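Side-chain contacts in thiol transferase (Phanerochaete chrysosporium, PDB 4F0B), which is a Ure2p-type glutathione transferase that binds oxidized glutathione and probably carries out glutathione-dependent thiol transfer: residues A[27-32]-A[99-104]; A[53-56]-A[60-63]; A[63-66]-A[72-75]; A[87-92]-A[110-115]; A[170-173]-A[178-181]. One frame throughout, in Å; residues are numbered along the deposited sequence.

Contact 1 (A[27-32]-A[99-104]); sequences EELKAV and NAFSRD
The helical backbone of 27-32 runs past the irregular loop 99-104, with the CA atoms of Glu-28 and Phe-101 8.4 Å apart and those of Val-32 and Ala-100 8.3 Å apart. Phe-101 fills the gap and carries nearly all of the contact. Its CG is anti to its own carbonyl carbon (chi1 -57°), which sends the ring out to the helix. Glu-28 CB lies over one face as a CH-pi contact, 4.0 Å from the centroid of the Phe-101 ring and 24° off its normal. Ala-100 CB lies on the opposite face, offset toward the rim. Two branched side chains reach the ring obliquely. Val-32 CG2 is 3.8 Å from Phe-101 CZ, and Leu-29 CD2 is 4.1 Å from Phe-101 CD2. The Glu-28 chain bends at chi2, and its OE2 is held by Tyr-176 OH and by a salt bridge to Arg-213. Asp-96 takes hydrogen bonds from the backbone N of Ala-100 and of Phe-101. No hydrogen bond crosses between the two segments. The join is made mainly by carbon contacts with the ring: the methylene of a glutamate serves as a ring cover, while its carboxylate is satisfied by other parts of the chain.

Contact 2 (A[53-56]-A[60-63]); sequences VHNQ and DWFL
His-54 and Trp-61 form the tight part of this contact. The imidazole makes an offset stack on the five-membered ring of the indole, with centroids 3.9 Å apart and planes at 11°. His-54 is held twice, because Trp-61 NE1 also donates to His-54 O at 2.9 Å with an N-H...O angle of 157°. The acceptor lies in the indole plane, but the donor stands above the plane of the carbonyl. Ser-59 OG bonds to the same oxygen. Phe-62 CB lies over the opposite face of the indole, toward the rim. Asn-55 OD1 approaches the six-membered ring obliquely, 3.5 Å from Trp-61 CZ2. The other side is looser. His-54 is largely exposed, and its ND1 makes a weak bond to Asn-55 OD1. Gln-56 O is 4.3 Å from Phe-62 CB. The Gln-56 side chain leaves the backbone away from 60-63 and is about 6 Å from bound oxidized glutathione. Asn-55 is the centre of an inverse gamma turn, set in the loop between strand 38-42 and helix 60-63 of the thioredoxin-like domain of a glutathione transferase.

Contact 3 (A[63-66]-A[72-75]); sequences LKIC and PAIT
Ala-73, the strand residue touched by both Ile-65 and Cys-66, is tied by backbone hydrogen bonding to Tyr-12 of strand 9-13. Ile-74 is paired in the same way with Val-81, and Thr-75 with Val-10. No hydrogen bond runs between 63-66 and 72-75, which meet through carbon atoms. Ile-65 does most of the work. With its CG1 at chi1 -66°, CG2 is the branch turned to the strand, and it sits 3.8 Å from Ala-73 CB. The same methyl is 4.1 Å from Thr-75 CG2, and Ile-65 CG1 reaches that threonine methyl too. The two side chains cross at about a right angle. The strand is the third in the chain of a thioredoxin-like sheet, antiparallel to both of its neighbours. It starts just after Pro-72, which follows a cis peptide bond and touches bound oxidized glutathione, as the cis-proline of this fold does in other glutathione transferases. Ile-65 also touches Tyr-12 and Pro-80, on the two flanking strands. Ile-74 starts away from 63-66 and packs on Ile-87 and Leu-91 of helix 84-95. Cys-66 packs through CB, 4.1 Å from Ala-73 CB, and its side chain lies about 7 Å from the bound ligand.

Contact 4 (A[87-92]-A[110-115]); sequences ILLYLA and KGYSEE
Leu-89 meets Tyr-112 and Glu-115 where helix 84-95 of the thioredoxin-like domain passes helix 109-139 of the all-helical domain. This is the domain interface of the glutathione transferase fold, and it lies next to the subunit interface. The backbones stay well apart, with the CA atoms of Leu-89 and Glu-115 at 9.6 Å. The apolar part is a single touch. Leu-89 CD2 comes obliquely to the Tyr-112 ring, 4.2 Å from CE1. The same methyl also touches Ile-178, and Leu-89 packs on Phe-120 of the second subunit. The contact with a polar group is not a bond. Leu-89 CD2 lies 3.4 Å from Glu-115 OE1 in the one of two deposited conformers described here, so its detail is doubtful. In this conformer the extended chain (chi1 178°) would bring the carboxylate to the leucine. The polar bonds go to other partners. Glu-115 OE2 accepts from Arg-103 N in the same conformer, and Tyr-112 OH is hydrogen-bonded to Tyr-112 OH of the second subunit.

Contact 5 (A[170-173]-A[178-181]); sequences EYIL and IADI
Asp-180 OD1 accepts the backbone N-H of Ile-172 at 2.9 Å in an almost straight bond (N-H...O angle 175°). OD1 uses its syn lone pair. Trp-206 NE1 bonds to the same oxygen. Asp-180 CG is anti to the carbonyl carbon (chi1 -55°), which turns the carboxylate back toward the loop. Asp-180 OD2 accepts from Gly-177 N and from a water, 2.6 Å away, which accepts from Leu-173 N at 2.8 Å. The Gly-177 bond is one half of the N-capping box known at this helix in glutathione transferases; glycine has no side chain to return it. Both oxygens of this buried carboxylate have two partners, which should suit the charged form. Tyr-171 CB is 3.5 Å from Asp-180 OD1, which lies at the ring edge near its plane. The apolar contacts are looser: Ala-179 CB is 4.4 Å from Ile-172 CD1. The carboxylate ties the loop after helix 145-166 to helix 178-187. Helix 201-211 adds Trp-206 and Ile-210 beside Tyr-171 and Asp-180, and helix 109-139 brings Trp-118 against Ile-172.

Contacts 2 and 3 lie inside the chain loop closed by contact 1, and all three involve the thioredoxin-like domain. Contacts 2 and 3 share Leu-63, have centres 10 Å apart and lie near the glutathione site. Contact 3 meets contact 4 where strand 73-76 packs on helix 84-95. The segments of contacts 1 and 4 alternate along the chain, and contact 5 follows both. These three form a second cluster, with centres 11 to 12 Å apart. Phe-101 O bonds to Ile-178 N. In the conformer described, Arg-103 NH2 reaches Leu-173 O. Contacts 2 and 5, 33 Å apart between centres, are on opposite sides of the centre of the chain. The second cluster joins the two domains, and contact 4 extends to the second subunit.

Contact 1 (A[27-32]-A[99-104])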
loop_
_atom_site.group_PDB
_atom_site.type_symbol
_atom_site.label_atom_id
_atom_site.label_comp_id
_atom_site.label_asym_id
_atom_site.label_seq_id
_atom_site.Cartn_x
_atom_site.Cartn_y
_atom_site.Cartn_z
ATOM N N GLU A 27 7.742 9.987 18.074
ATOM C CA GLU A 27 7.667 10.115 19.528
ATOM C C GLU A 27 7.944 8.788 20.251
ATOM O O GLU A 27 8.554 8.795 21.322
ATOM C CB GLU A 27 6.308 10.693 19.952
ATOM C CG GLU A 27 6.096 12.166 19.577
ATOM C CD GLU A 27 7.084 13.094 20.274
ATOM O OE1 GLU A 27 7.509 12.833 21.435
ATOM O OE2 GLU A 27 7.451 14.138 19.687
ATOM N N GLU A 28 7.536 7.663 19.676
ATOM C CA GLU A 28 7.884 6.366 20.273
ATOM C C GLU A 28 9.394 6.164 20.271
ATOM O O GLU A 28 9.979 5.714 21.268
ATOM C CB GLU A 28 7.205 5.207 19.543
ATOM C CG GLU A 28 5.659 5.206 19.570
ATOM C CD GLU A 28 5.058 4.705 20.884
ATOM O OE1 GLU A 28 5.803 4.418 21.842
ATOM O OE2 GLU A 28 3.821 4.628 20.931
ATOM N N LEU A 29 10.036 6.555 19.161
ATOM C CA LEU A 29 11.495 6.446 19.068
ATOM C C LEU A 29 12.168 7.376 20.065
ATOM O O LEU A 29 13.112 6.982 20.757
ATOM C CB LEU A 29 11.948 6.776 17.644
ATOM C CG LEU A 29 11.510 5.778 16.574
ATOM C CD1 LEU A 29 11.793 6.358 15.182
ATOM C CD2 LEU A 29 12.235 4.436 16.747
ATOM N N LYS A 30 11.696 8.615 20.159
ATOM C CA LYS A 30 12.276 9.564 21.117
ATOM C C LYS A 30 12.198 9.017 22.560
ATOM O O LYS A 30 13.152 9.187 23.336
ATOM C CB LYS A 30 11.589 10.934 21.023
ATOM C CG LYS A 30 11.963 11.770 19.774
ATOM C CD LYS A 30 10.981 12.910 19.538
ATOM C CE LYS A 30 10.892 13.869 20.728
ATOM N NZ LYS A 30 10.037 15.070 20.394
ATOM N N ALA A 31 11.094 8.357 22.913
ATOM C CA ALA A 31 10.944 7.851 24.277
ATOM C C ALA A 31 11.886 6.694 24.590
ATOM O O ALA A 31 12.292 6.517 25.748
ATOM C CB ALA A 31 9.507 7.442 24.541
ATOM N N VAL A 32 12.231 5.903 23.588
ATOM C CA VAL A 32 13.136 4.770 23.793
ATOM C C VAL A 32 14.615 5.135 23.625
ATOM O O VAL A 32 15.448 4.736 24.455
ATOM C CB VAL A 32 12.762 3.597 22.854
ATOM C CG1 VAL A 32 13.915 2.549 22.823
ATOM C CG2 VAL A 32 11.435 2.982 23.297
ATOM N N ASN A 99 15.158 -2.675 17.370
ATOM C CA ASN A 99 13.937 -3.325 16.884
ATOM C C ASN A 99 12.843 -3.405 17.956
ATOM O O ASN A 99 12.237 -4.452 18.215
ATOM C CB ASN A 99 14.285 -4.699 16.293
ATOM C CG ASN A 99 15.058 -4.581 14.987
ATOM O OD1 ASN A 99 16.243 -4.913 14.921
ATOM N ND2 ASN A 99 14.404 -4.074 13.960
ATOM N N ALA A 100 12.590 -2.256 18.574
ATOM C CA ALA A 100 11.527 -2.162 19.551
ATOM C C ALA A 100 10.156 -2.067 18.896
ATOM O O ALA A 100 9.158 -2.479 19.494
ATOM C CB ALA A 100 11.739 -0.977 20.440
ATOM N N PHE A 101 10.109 -1.567 17.659
ATOM C CA PHE A 101 8.847 -1.260 16.964
ATOM C C PHE A 101 8.793 -1.817 15.570
ATOM O O PHE A 101 7.896 -1.462 14.791
ATOM C CB PHE A 101 8.681 0.277 16.863
ATOM C CG PHE A 101 8.720 0.963 18.196
ATOM C CD1 PHE A 101 7.688 0.779 19.100
ATOM C CD2 PHE A 101 9.801 1.731 18.586
ATOM C CE1 PHE A 101 7.700 1.369 20.348
ATOM C CE2 PHE A 101 9.834 2.345 19.849
ATOM C CZ PHE A 101 8.783 2.163 20.748
ATOM N N SER A 102 9.729 -2.691 15.225
ATOM C CA SER A 102 9.861 -3.108 13.835
ATOM C C SER A 102 10.722 -4.341 13.766
ATOM O O SER A 102 11.486 -4.620 14.695
ATOM C CB SER A 102 10.534 -1.995 13.015
ATOM O OG SER A 102 11.877 -1.755 13.484
ATOM N N ARG A 103 10.626 -5.097 12.681
ATOM C CA ARG A 103 11.435 -6.302 12.537
ATOM C C ARG A 103 12.548 -6.055 11.512
ATOM O O ARG A 103 12.354 -5.302 10.568
ATOM C CB ARG A 103 10.552 -7.479 12.096
ATOM C CG ARG A 103 9.221 -7.626 12.830
ATOM C CD ARG A 103 9.355 -7.466 14.316
ATOM N NE ARG A 103 8.089 -7.691 15.024
ATOM C CZ ARG A 103 7.165 -6.755 15.258
ATOM N NH1 ARG A 103 7.343 -5.505 14.853
ATOM N NH2 ARG A 103 6.079 -7.061 15.936
ATOM N N ASP A 104 13.718 -6.672 11.713
ATOM C CA ASP A 104 14.868 -6.501 10.841
ATOM C C ASP A 104 14.813 -7.450 9.630
ATOM O O ASP A 104 14.632 -8.650 9.795
ATOM C CB ASP A 104 16.150 -6.739 11.620
ATOM C CG ASP A 104 17.340 -6.435 10.788
ATOM O OD1 ASP A 104 17.660 -5.236 10.685
ATOM O OD2 ASP A 104 17.877 -7.376 10.182
#

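Contact 2 (A[53-56]-A[60-63])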
loop_
_atom_site.group_PDB
_atom_site.type_symbol
_atom_site.label_atom_id
_atom_site.label_comp_id
_atom_site.label_asym_id
_atom_site.label_seq_id
_atom_site.Cartn_x
_atom_site.Cartn_y
_atom_site.Cartn_z
ATOM N N VAL A 53 -1.438 29.694 -0.397
ATOM C CA VAL A 53 -0.695 29.413 0.850
ATOM C C VAL A 53 0.622 28.739 0.416
ATOM O O VAL A 53 0.603 27.872 -0.463
ATOM C CB VAL A 53 -1.531 28.411 1.751
ATOM C CG1 VAL A 53 -0.753 27.982 2.982
ATOM C CG2 VAL A 53 -2.917 29.000 2.144
ATOM N N HIS A 54 1.766 29.129 0.995
ATOM C CA HIS A 54 3.036 28.479 0.646
ATOM C C HIS A 54 3.045 26.994 1.098
ATOM O O HIS A 54 3.397 26.097 0.338
ATOM C CB HIS A 54 4.244 29.229 1.273
ATOM C CG HIS A 54 5.557 28.546 1.037
ATOM N ND1 HIS A 54 6.194 27.805 2.012
ATOM C CD2 HIS A 54 6.363 28.498 -0.057
ATOM C CE1 HIS A 54 7.315 27.306 1.520
ATOM N NE2 HIS A 54 7.451 27.739 0.275
ATOM N N ASN A 55 2.642 26.762 2.349
ATOM C CA ASN A 55 2.605 25.401 2.901
ATOM C C ASN A 55 1.291 24.721 2.495
ATOM O O ASN A 55 0.335 24.657 3.270
ATOM C CB ASN A 55 2.793 25.422 4.420
ATOM C CG ASN A 55 4.218 25.787 4.837
ATOM O OD1 ASN A 55 5.148 25.712 4.032
ATOM N ND2 ASN A 55 4.401 26.141 6.112
ATOM N N GLN A 56 1.267 24.235 1.263
ATOM C CA GLN A 56 0.085 23.649 0.652
ATOM C C GLN A 56 0.582 22.500 -0.230
ATOM O O GLN A 56 1.594 22.640 -0.921
ATOM C CB GLN A 56 -0.674 24.710 -0.155
ATOM C CG GLN A 56 -2.172 24.388 -0.350
ATOM C CD GLN A 56 -2.431 23.288 -1.361
ATOM O OE1 GLN A 56 -1.727 23.169 -2.366
ATOM N NE2 GLN A 56 -3.456 22.488 -1.111
ATOM N N ASP A 60 4.654 23.677 -5.956
ATOM C CA ASP A 60 5.766 23.079 -6.673
ATOM C C ASP A 60 6.952 22.674 -5.781
ATOM O O ASP A 60 7.539 21.609 -5.965
ATOM C CB ASP A 60 6.216 24.031 -7.785
ATOM C CG ASP A 60 7.174 23.383 -8.725
ATOM O OD1 ASP A 60 6.714 22.522 -9.495
ATOM O OD2 ASP A 60 8.383 23.710 -8.686
ATOM N N TRP A 61 7.325 23.531 -4.827
ATOM C CA TRP A 61 8.457 23.191 -3.965
ATOM C C TRP A 61 8.214 21.876 -3.230
ATOM O O TRP A 61 9.144 21.086 -3.029
ATOM C CB TRP A 61 8.792 24.306 -2.952
ATOM C CG TRP A 61 7.754 24.496 -1.886
ATOM C CD1 TRP A 61 6.685 25.366 -1.903
ATOM C CD2 TRP A 61 7.651 23.759 -0.653
ATOM N NE1 TRP A 61 5.937 25.213 -0.755
ATOM C CE2 TRP A 61 6.517 24.243 0.034
ATOM C CE3 TRP A 61 8.427 22.758 -0.058
ATOM C CZ2 TRP A 61 6.126 23.743 1.290
ATOM C CZ3 TRP A 61 8.027 22.252 1.200
ATOM C CH2 TRP A 61 6.895 22.754 1.852
ATOM N N PHE A 62 6.961 21.605 -2.864
ATOM C CA PHE A 62 6.686 20.399 -2.105
ATOM C C PHE A 62 6.672 19.178 -2.997
ATOM O O PHE A 62 6.966 18.070 -2.537
ATOM C CB PHE A 62 5.381 20.545 -1.326
ATOM C CG PHE A 62 5.067 19.349 -0.446
ATOM C CD1 PHE A 62 5.863 19.053 0.642
ATOM C CD2 PHE A 62 3.947 18.553 -0.714
ATOM C CE1 PHE A 62 5.558 17.959 1.463
ATOM C CE2 PHE A 62 3.620 17.465 0.085
ATOM C CZ PHE A 62 4.438 17.168 1.181
ATOM N N LEU A 63 6.348 19.354 -4.278
ATOM C CA LEU A 63 6.322 18.238 -5.210
ATOM C C LEU A 63 7.729 17.627 -5.360
ATOM O O LEU A 63 7.853 16.451 -5.704
ATOM C CB LEU A 63 5.686 18.679 -6.553
ATOM C CG LEU A 63 4.202 19.093 -6.466
ATOM C CD1 LEU A 63 3.649 19.528 -7.829
ATOM C CD2 LEU A 63 3.368 17.934 -5.917
#

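Contact 3 (A[63-66]-A[72-75])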
loop_
_atom_site.group_PDB
_atom_site.type_symbol
_atom_site.label_atom_id
_atom_site.label_comp_id
_atom_site.label_asym_id
_atom_site.label_seq_id
_atom_site.Cartn_x
_atom_site.Cartn_y
_atom_site.Cartn_z
ATOM N N LEU A 63 6.348 19.354 -4.278
ATOM C CA LEU A 63 6.322 18.238 -5.210
ATOM C C LEU A 63 7.729 17.627 -5.360
ATOM O O LEU A 63 7.853 16.451 -5.704
ATOM C CB LEU A 63 5.686 18.679 -6.553
ATOM C CG LEU A 63 4.202 19.093 -6.466
ATOM C CD1 LEU A 63 3.649 19.528 -7.829
ATOM C CD2 LEU A 63 3.368 17.934 -5.917
ATOM N N LYS A 64 8.780 18.403 -5.040
ATOM C CA LYS A 64 10.151 17.873 -5.015
ATOM C C LYS A 64 10.409 16.890 -3.884
ATOM O O LYS A 64 11.360 16.088 -3.932
ATOM C CB LYS A 64 11.189 19.005 -4.911
ATOM C CG LYS A 64 11.273 19.903 -6.143
ATOM C CD LYS A 64 12.360 20.962 -5.983
ATOM C CE LYS A 64 12.401 21.892 -7.197
ATOM N NZ LYS A 64 13.513 22.895 -7.116
ATOM N N ILE A 65 9.572 16.952 -2.844
ATOM C CA ILE A 65 9.682 16.061 -1.697
ATOM C C ILE A 65 8.667 14.943 -1.852
ATOM O O ILE A 65 9.007 13.764 -1.682
ATOM C CB ILE A 65 9.439 16.836 -0.407
ATOM C CG1 ILE A 65 10.584 17.850 -0.210
ATOM C CG2 ILE A 65 9.359 15.896 0.807
ATOM C CD1 ILE A 65 10.282 18.947 0.841
ATOM N N CYS A 66 7.433 15.295 -2.201
ATOM C CA CYS A 66 6.378 14.290 -2.401
ATOM C C CYS A 66 5.751 14.500 -3.772
ATOM O O CYS A 66 4.936 15.408 -3.947
ATOM C CB CYS A 66 5.278 14.399 -1.354
ATOM S SG CYS A 66 3.986 13.159 -1.619
ATOM N N PRO A 72 1.527 12.515 4.577
ATOM C CA PRO A 72 2.794 13.059 5.088
ATOM C C PRO A 72 3.961 12.760 4.182
ATOM O O PRO A 72 3.927 11.904 3.285
ATOM C CB PRO A 72 2.965 12.323 6.436
ATOM C CG PRO A 72 2.348 10.932 6.141
ATOM C CD PRO A 72 1.160 11.224 5.213
ATOM N N ALA A 73 5.024 13.509 4.437
ATOM C CA ALA A 73 6.327 13.215 3.869
ATOM C C ALA A 73 7.355 13.633 4.889
ATOM O O ALA A 73 7.100 14.484 5.747
ATOM C CB ALA A 73 6.556 13.959 2.533
ATOM N N ILE A 74 8.557 13.068 4.785
ATOM C CA ILE A 74 9.668 13.559 5.578
ATOM C C ILE A 74 10.876 13.856 4.740
ATOM O O ILE A 74 11.001 13.385 3.612
ATOM C CB ILE A 74 10.114 12.584 6.670
ATOM C CG1 ILE A 74 10.617 11.256 6.064
ATOM C CG2 ILE A 74 9.000 12.357 7.701
ATOM C CD1 ILE A 74 11.389 10.369 7.070
ATOM N N THR A 75 11.761 14.690 5.281
ATOM C CA THR A 75 13.153 14.674 4.816
ATOM C C THR A 75 14.035 14.288 5.961
ATOM O O THR A 75 13.781 14.645 7.103
ATOM C CB THR A 75 13.599 16.000 4.208
ATOM O OG1 THR A 75 13.449 17.054 5.173
ATOM C CG2 THR A 75 12.774 16.298 2.955
#

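Contact 4 (A[87-92]-A[110-115])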
loop_
_atom_site.group_PDB
_atom_site.type_symbol
_atom_site.label_atom_id
_atom_site.label_comp_id
_atom_site.label_asym_id
_atom_site.label_seq_id
_atom_site.Cartn_x
_atom_site.Cartn_y
_atom_site.Cartn_z
ATOM N N ILE A 87 7.448 5.738 5.026
ATOM C CA ILE A 87 8.066 6.610 6.041
ATOM C C ILE A 87 8.299 5.826 7.347
ATOM O O ILE A 87 9.392 5.895 7.936
ATOM C CB ILE A 87 7.188 7.822 6.314
ATOM C CG1 ILE A 87 7.098 8.704 5.047
ATOM C CG2 ILE A 87 7.756 8.627 7.499
ATOM C CD1 ILE A 87 5.960 9.727 5.076
ATOM N N LEU A 88 7.278 5.046 7.749
ATOM C CA LEU A 88 7.437 4.236 8.965
ATOM C C LEU A 88 8.600 3.260 8.811
ATOM O O LEU A 88 9.424 3.101 9.715
ATOM C CB LEU A 88 6.128 3.484 9.262
ATOM C CG LEU A 88 4.938 4.381 9.595
ATOM C CD1 LEU A 88 3.671 3.532 9.779
ATOM C CD2 LEU A 88 5.124 5.159 10.895
ATOM N N LEU A 89 8.653 2.578 7.673
ATOM C CA LEU A 89 9.743 1.621 7.420
ATOM C C LEU A 89 11.121 2.305 7.398
ATOM O O LEU A 89 12.076 1.784 7.959
ATOM C CB LEU A 89 9.491 0.876 6.105
ATOM C CG LEU A 89 8.342 -0.141 6.240
ATOM C CD1 LEU A 89 7.824 -0.458 4.857
ATOM C CD2 LEU A 89 8.861 -1.400 6.875
ATOM N N TYR A 90 11.220 3.460 6.746
ATOM C CA TYR A 90 12.484 4.191 6.701
ATOM C C TYR A 90 12.960 4.606 8.091
ATOM O O TYR A 90 14.120 4.435 8.448
ATOM C CB TYR A 90 12.310 5.467 5.875
ATOM C CG TYR A 90 13.590 6.262 5.763
ATOM C CD1 TYR A 90 14.520 5.980 4.753
ATOM C CD2 TYR A 90 13.902 7.273 6.682
ATOM C CE1 TYR A 90 15.723 6.700 4.667
ATOM C CE2 TYR A 90 15.095 7.988 6.601
ATOM C CZ TYR A 90 16.007 7.695 5.597
ATOM O OH TYR A 90 17.196 8.421 5.511
ATOM N N LEU A 91 12.045 5.188 8.864
ATOM C CA LEU A 91 12.420 5.660 10.189
ATOM C C LEU A 91 12.802 4.488 11.073
ATOM O O LEU A 91 13.769 4.584 11.858
ATOM C CB LEU A 91 11.278 6.464 10.816
ATOM C CG LEU A 91 11.002 7.838 10.190
ATOM C CD1 LEU A 91 9.736 8.435 10.783
ATOM C CD2 LEU A 91 12.186 8.784 10.427
ATOM N N ALA A 92 12.073 3.389 10.961
ATOM C CA ALA A 92 12.460 2.201 11.719
ATOM C C ALA A 92 13.853 1.720 11.330
ATOM O O ALA A 92 14.674 1.432 12.207
ATOM C CB ALA A 92 11.425 1.090 11.551
ATOM N N LYS A 110 11.186 -13.649 7.906
ATOM C CA LYS A 110 9.759 -13.987 7.980
ATOM C C LYS A 110 8.950 -12.917 8.702
ATOM O O LYS A 110 7.895 -12.517 8.235
ATOM C CB LYS A 110 9.526 -15.352 8.629
ATOM C CG LYS A 110 10.042 -16.519 7.818
ATOM C CD LYS A 110 9.682 -17.830 8.497
ATOM C CE LYS A 110 9.905 -18.997 7.568
ATOM N NZ LYS A 110 9.716 -20.298 8.310
ATOM N N GLY A 111 9.443 -12.442 9.840
ATOM C CA GLY A 111 8.728 -11.437 10.577
ATOM C C GLY A 111 8.674 -10.113 9.842
ATOM O O GLY A 111 7.676 -9.408 9.861
ATOM N N TYR A 112 9.774 -9.774 9.164
ATOM C CA TYR A 112 9.802 -8.579 8.336
ATOM C C TYR A 112 8.781 -8.701 7.210
ATOM O O TYR A 112 8.030 -7.761 6.941
ATOM C CB TYR A 112 11.219 -8.345 7.776
ATOM C CG TYR A 112 11.324 -7.116 6.908
ATOM C CD1 TYR A 112 11.301 -5.844 7.488
ATOM C CD2 TYR A 112 11.443 -7.216 5.528
ATOM C CE1 TYR A 112 11.401 -4.687 6.702
ATOM C CE2 TYR A 112 11.525 -6.070 4.728
ATOM C CZ TYR A 112 11.512 -4.825 5.330
ATOM O OH TYR A 112 11.597 -3.676 4.544
ATOM N N SER A 113 8.728 -9.858 6.547
ATOM C CA SER A 113 7.691 -10.048 5.535
ATOM C C SER A 113 6.282 -9.889 6.106
ATOM O O SER A 113 5.453 -9.216 5.522
ATOM C CB SER A 113 7.841 -11.405 4.877
ATOM O OG SER A 113 6.773 -11.581 3.933
ATOM N N GLU A 114 6.013 -10.480 7.274
ATOM C CA GLU A 114 4.692 -10.315 7.852
ATOM C C GLU A 114 4.366 -8.858 8.130
ATOM O O GLU A 114 3.224 -8.412 7.917
ATOM C CB GLU A 114 4.518 -11.135 9.127
ATOM C CG GLU A 114 4.560 -12.643 8.927
ATOM C CD GLU A 114 4.129 -13.364 10.196
ATOM O OE1 GLU A 114 5.000 -14.019 10.808
ATOM O OE2 GLU A 114 2.934 -13.249 10.602
ATOM N N GLU A 115 5.351 -8.115 8.643
ATOM C CA GLU A 115 5.155 -6.700 8.855
ATOM C C GLU A 115 4.816 -5.982 7.537
ATOM O O GLU A 115 3.874 -5.181 7.508
ATOM C CB GLU A 115 6.409 -6.145 9.529
ATOM C CG GLU A 115 6.369 -4.660 9.760
ATOM C CD GLU A 115 7.719 -4.171 10.120
ATOM O OE1 GLU A 115 8.479 -3.796 9.194
ATOM O OE2 GLU A 115 8.070 -4.250 11.307
#

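Contact 5 (A[170-173]-A[178-181])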
loop_
_atom_site.group_PDB
_atom_site.type_symbol
_atom_site.label_atom_id
_atom_site.label_comp_id
_atom_site.label_asym_id
_atom_site.label_seq_id
_atom_site.Cartn_x
_atom_site.Cartn_y
_atom_site.Cartn_z
ATOM N N GLU A 170 -2.771 -8.897 21.676
ATOM C CA GLU A 170 -2.914 -7.484 21.984
ATOM C C GLU A 170 -2.479 -6.590 20.820
ATOM O O GLU A 170 -2.927 -5.439 20.744
ATOM C CB GLU A 170 -2.105 -7.072 23.219
ATOM C CG GLU A 170 -2.678 -7.680 24.499
ATOM C CD GLU A 170 -2.167 -6.971 25.754
ATOM O OE1 GLU A 170 -1.036 -6.409 25.739
ATOM O OE2 GLU A 170 -2.908 -6.953 26.753
ATOM N N TYR A 171 -1.595 -7.080 19.932
ATOM C CA TYR A 171 -1.076 -6.288 18.801
ATOM C C TYR A 171 -0.981 -7.202 17.591
ATOM O O TYR A 171 -0.925 -8.458 17.725
ATOM C CB TYR A 171 0.297 -5.642 19.131
ATOM C CG TYR A 171 0.212 -4.764 20.343
ATOM C CD1 TYR A 171 -0.339 -3.487 20.249
ATOM C CD2 TYR A 171 0.615 -5.234 21.599
ATOM C CE1 TYR A 171 -0.474 -2.689 21.374
ATOM C CE2 TYR A 171 0.498 -4.443 22.730
ATOM C CZ TYR A 171 -0.062 -3.171 22.608
ATOM O OH TYR A 171 -0.189 -2.413 23.760
ATOM N N ILE A 172 -0.962 -6.586 16.408
ATOM C CA ILE A 172 -1.111 -7.366 15.180
ATOM C C ILE A 172 -0.037 -8.442 15.029
ATOM O O ILE A 172 -0.349 -9.594 14.687
ATOM C CB ILE A 172 -1.107 -6.429 13.960
ATOM C CG1 ILE A 172 -2.304 -5.472 14.050
ATOM C CG2 ILE A 172 -1.114 -7.227 12.644
ATOM C CD1 ILE A 172 -2.201 -4.340 13.022
ATOM N N LEU A 173 1.211 -8.066 15.298
ATOM C CA LEU A 173 2.326 -8.991 15.183
ATOM C C LEU A 173 2.927 -9.281 16.554
ATOM O O LEU A 173 4.136 -9.408 16.680
ATOM C CB LEU A 173 3.391 -8.481 14.186
ATOM C CG LEU A 173 2.776 -8.303 12.782
ATOM C CD1 LEU A 173 3.858 -7.672 11.914
ATOM C CD2 LEU A 173 2.327 -9.615 12.190
ATOM N N ILE A 178 5.186 -0.848 14.058
ATOM C CA ILE A 178 4.764 0.012 12.952
ATOM C C ILE A 178 3.517 -0.466 12.214
ATOM O O ILE A 178 2.782 0.382 11.689
ATOM C CB ILE A 178 5.895 0.327 11.962
ATOM C CG1 ILE A 178 6.501 -0.947 11.356
ATOM C CG2 ILE A 178 6.972 1.182 12.669
ATOM C CD1 ILE A 178 7.547 -0.647 10.244
ATOM N N ALA A 179 3.226 -1.773 12.191
ATOM C CA ALA A 179 1.963 -2.197 11.607
ATOM C C ALA A 179 0.759 -1.715 12.404
ATOM O O ALA A 179 -0.250 -1.298 11.809
ATOM C CB ALA A 179 1.903 -3.691 11.449
ATOM N N ASP A 180 0.846 -1.754 13.730
ATOM C CA ASP A 180 -0.214 -1.192 14.553
ATOM C C ASP A 180 -0.341 0.302 14.357
ATOM O O ASP A 180 -1.446 0.800 14.235
ATOM C CB ASP A 180 0.060 -1.464 16.029
ATOM C CG ASP A 180 0.264 -2.933 16.310
ATOM O OD1 ASP A 180 -0.730 -3.699 16.396
ATOM O OD2 ASP A 180 1.453 -3.314 16.410
ATOM N N ILE A 181 0.794 0.995 14.353
ATOM C CA ILE A 181 0.787 2.445 14.230
ATOM C C ILE A 181 0.091 2.894 12.941
ATOM O O ILE A 181 -0.752 3.798 12.961
ATOM C CB ILE A 181 2.218 3.020 14.380
ATOM C CG1 ILE A 181 2.735 2.811 15.818
ATOM C CG2 ILE A 181 2.261 4.515 14.001
ATOM C CD1 ILE A 181 4.260 3.013 15.961
HETATM O O HOH W 1 2.507 -5.595 15.720
#